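Local structure of 6b protein (Agrobacterium vitis, 3AQ2) at residues R15-L18 with E22-Q25. The protein probably disturbs plant cell proliferation as an Agrobacterium toxin of the RolB/RolC family with an ADP-ribosylation fold, acting on the host microRNA machinery. Numbering follows the deposited sequence.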
ATOM      1  N   ARG A  15       4.636   9.918  10.426  1.00 12.81           N
ATOM      2  CA  ARG A  15       4.655  11.216   9.729  1.00 13.74           C
ATOM      3  C   ARG A  15       5.630  12.247  10.308  1.00 14.66           C
ATOM      4  O   ARG A  15       6.005  13.186   9.609  1.00 15.60           O
ATOM      5  CB  ARG A  15       3.250  11.822   9.632  1.00 13.99           C
ATOM      6  CG  ARG A  15       2.347  11.122   8.635  1.00 13.35           C
ATOM      7  CD  ARG A  15       0.957  11.728   8.651  1.00 17.11           C
ATOM      8  NE  ARG A  15       0.243  11.386   9.878  1.00 18.77           N
ATOM      9  CZ  ARG A  15      -0.975  11.826  10.187  1.00 23.14           C
ATOM     10  NH1 ARG A  15      -1.618  12.642   9.360  1.00 25.17           N
ATOM     11  NH2 ARG A  15      -1.545  11.459  11.325  1.00 22.78           N
ATOM     12  N   ARG A  16       6.022  12.077  11.570  1.00 15.55           N
ATOM     13  CA  ARG A  16       6.983  12.991  12.209  1.00 16.74           C
ATOM     14  C   ARG A  16       8.380  12.391  12.252  1.00 16.14           C
ATOM     15  O   ARG A  16       9.281  12.941  12.892  1.00 17.66           O
ATOM     16  CB  ARG A  16       6.492  13.415  13.596  1.00 18.66           C
ATOM     17  CG  ARG A  16       5.119  14.041  13.521  1.00 22.13           C
ATOM     18  CD  ARG A  16       4.767  14.908  14.709  1.00 30.15           C
ATOM     19  NE  ARG A  16       3.485  15.574  14.468  1.00 35.54           N
ATOM     20  CZ  ARG A  16       3.324  16.672  13.725  1.00 38.09           C
ATOM     21  NH1 ARG A  16       4.363  17.262  13.147  1.00 39.60           N
ATOM     22  NH2 ARG A  16       2.111  17.189  13.567  1.00 39.06           N
ATOM     23  N   ILE A  17       8.557  11.269  11.549  1.00 14.94           N
ATOM     24  CA  ILE A  17       9.884  10.683  11.372  1.00 14.69           C
ATOM     25  C   ILE A  17      10.332  11.016   9.950  1.00 13.93           C
ATOM     26  O   ILE A  17       9.921  10.359   8.974  1.00 13.57           O
ATOM     27  CB  ILE A  17       9.909   9.144  11.612  1.00 15.12           C
ATOM     28  CG1 ILE A  17       9.340   8.777  12.990  1.00 16.13           C
ATOM     29  CG2 ILE A  17      11.338   8.618  11.492  1.00 15.60           C
ATOM     30  CD1 ILE A  17      10.080   9.367  14.152  1.00 18.72           C
ATOM     31  N   LEU A  18      11.172  12.043   9.844  1.00 14.51           N
ATOM     32  CA  LEU A  18      11.427  12.676   8.551  1.00 14.09           C
ATOM     33  C   LEU A  18      12.840  12.478   8.022  1.00 14.40           C
ATOM     34  O   LEU A  18      13.135  12.837   6.881  1.00 15.35           O
ATOM     35  CB  LEU A  18      11.040  14.162   8.586  1.00 14.43           C
ATOM     36  CG  LEU A  18       9.540  14.428   8.794  1.00 14.06           C
ATOM     37  CD1 LEU A  18       9.289  15.907   8.976  1.00 17.87           C
ATOM     38  CD2 LEU A  18       8.691  13.860   7.652  1.00 15.64           C
ATOM     39  N   GLU A  22      16.301   7.040   9.833  1.00 15.57           N
ATOM     40  CA  GLU A  22      15.381   6.758  10.945  1.00 17.03           C
ATOM     41  C   GLU A  22      14.086   6.141  10.421  1.00 15.10           C
ATOM     42  O   GLU A  22      13.562   5.167  10.977  1.00 15.20           O
ATOM     43  CB  GLU A  22      15.032   8.030  11.712  1.00 17.05           C
ATOM     44  CG  GLU A  22      16.138   8.613  12.551  1.00 20.70           C
ATOM     45  CD  GLU A  22      15.659   9.811  13.363  1.00 22.01           C
ATOM     46  OE1 GLU A  22      14.462   9.841  13.759  1.00 26.28           O
ATOM     47  OE2 GLU A  22      16.492  10.711  13.619  1.00 29.06           O
ATOM     48  N   LEU A  23      13.558   6.702   9.341  1.00 13.47           N
ATOM     49  CA  LEU A  23      12.310   6.179   8.806  1.00 12.65           C
ATOM     50  C   LEU A  23      12.442   4.720   8.390  1.00 12.94           C
ATOM     51  O   LEU A  23      11.569   3.908   8.679  1.00 12.99           O
ATOM     52  CB  LEU A  23      11.842   7.016   7.623  1.00 11.83           C
ATOM     53  CG  LEU A  23      10.511   6.554   7.029  1.00 10.71           C
ATOM     54  CD1 LEU A  23       9.362   6.752   8.016  1.00 11.56           C
ATOM     55  CD2 LEU A  23      10.261   7.353   5.772  1.00 10.68           C
ATOM     56  N   SER A  24      13.549   4.387   7.727  1.00 13.50           N
ATOM     57  CA  SER A  24      13.776   3.022   7.270  1.00 14.48           C
ATOM     58  C   SER A  24      13.787   2.046   8.442  1.00 15.22           C
ATOM     59  O   SER A  24      13.205   0.959   8.353  1.00 14.93           O
ATOM     60  CB  SER A  24      15.076   2.941   6.467  1.00 15.54           C
ATOM     61  OG  SER A  24      15.386   1.601   6.106  1.00 18.22           O
ATOM     62  N   GLN A  25      14.437   2.446   9.535  1.00 16.21           N
ATOM     63  CA  GLN A  25      14.524   1.625  10.745  1.00 17.79           C
ATOM     64  C   GLN A  25      13.139   1.417  11.367  1.00 16.63           C
ATOM     65  O   GLN A  25      12.791   0.296  11.749  1.00 16.53           O
ATOM     66  CB  GLN A  25      15.485   2.264  11.749  1.00 18.52           C
ATOM     67  CG  GLN A  25      16.939   2.321  11.258  1.00 21.51           C
ATOM     68  CD  GLN A  25      17.803   3.315  12.037  1.00 23.78           C
ATOM     69  OE1 GLN A  25      17.391   3.843  13.074  1.00 31.07           O
ATOM     70  NE2 GLN A  25      19.014   3.559  11.544  1.00 28.98           N
TER
HETATM   71  O   HOH W   1      13.514  11.884  12.051  1.00 24.67           O
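The carboxylate of E22 turns one face toward a bridging water and the OE1 end toward I17. The water stands almost directly above OE1 instead of in the carboxylate plane; although water O is 2.8 Å from E22 OE1, the bond it gives is weak. It also accepts a hydrogen bond from L18 N. I17 CG2 approaches from the same side, well off the carboxylate plane, 4.0 Å from E22 OE1. At OE2, E22 also forms a salt bridge with R19; glutamate suits this partly exposed border, where its carboxylate can meet both.

Beneath this polar border, the I17 and E22 side chains cross at about a right angle, with I17 CG2 3.7 Å from E22 CB. Because CG2 points anti to the I17 backbone N, it reaches the helix surface and rests 3.6 Å from L23 N. The beta-branch suits this place by bringing a methyl close to the helix backbone. I17 CG2 also packs 4.2 Å from L23 CB, while L23 CD1 lies near I17 O. Leucine suits this buried helix face, its branched apolar end meeting L14, W101 and F134.

The contact is a strand-loop-helix connection in an ADP-ribosylation fold: after strand 12-13, the loop folds back against the first turn of helix 20-38.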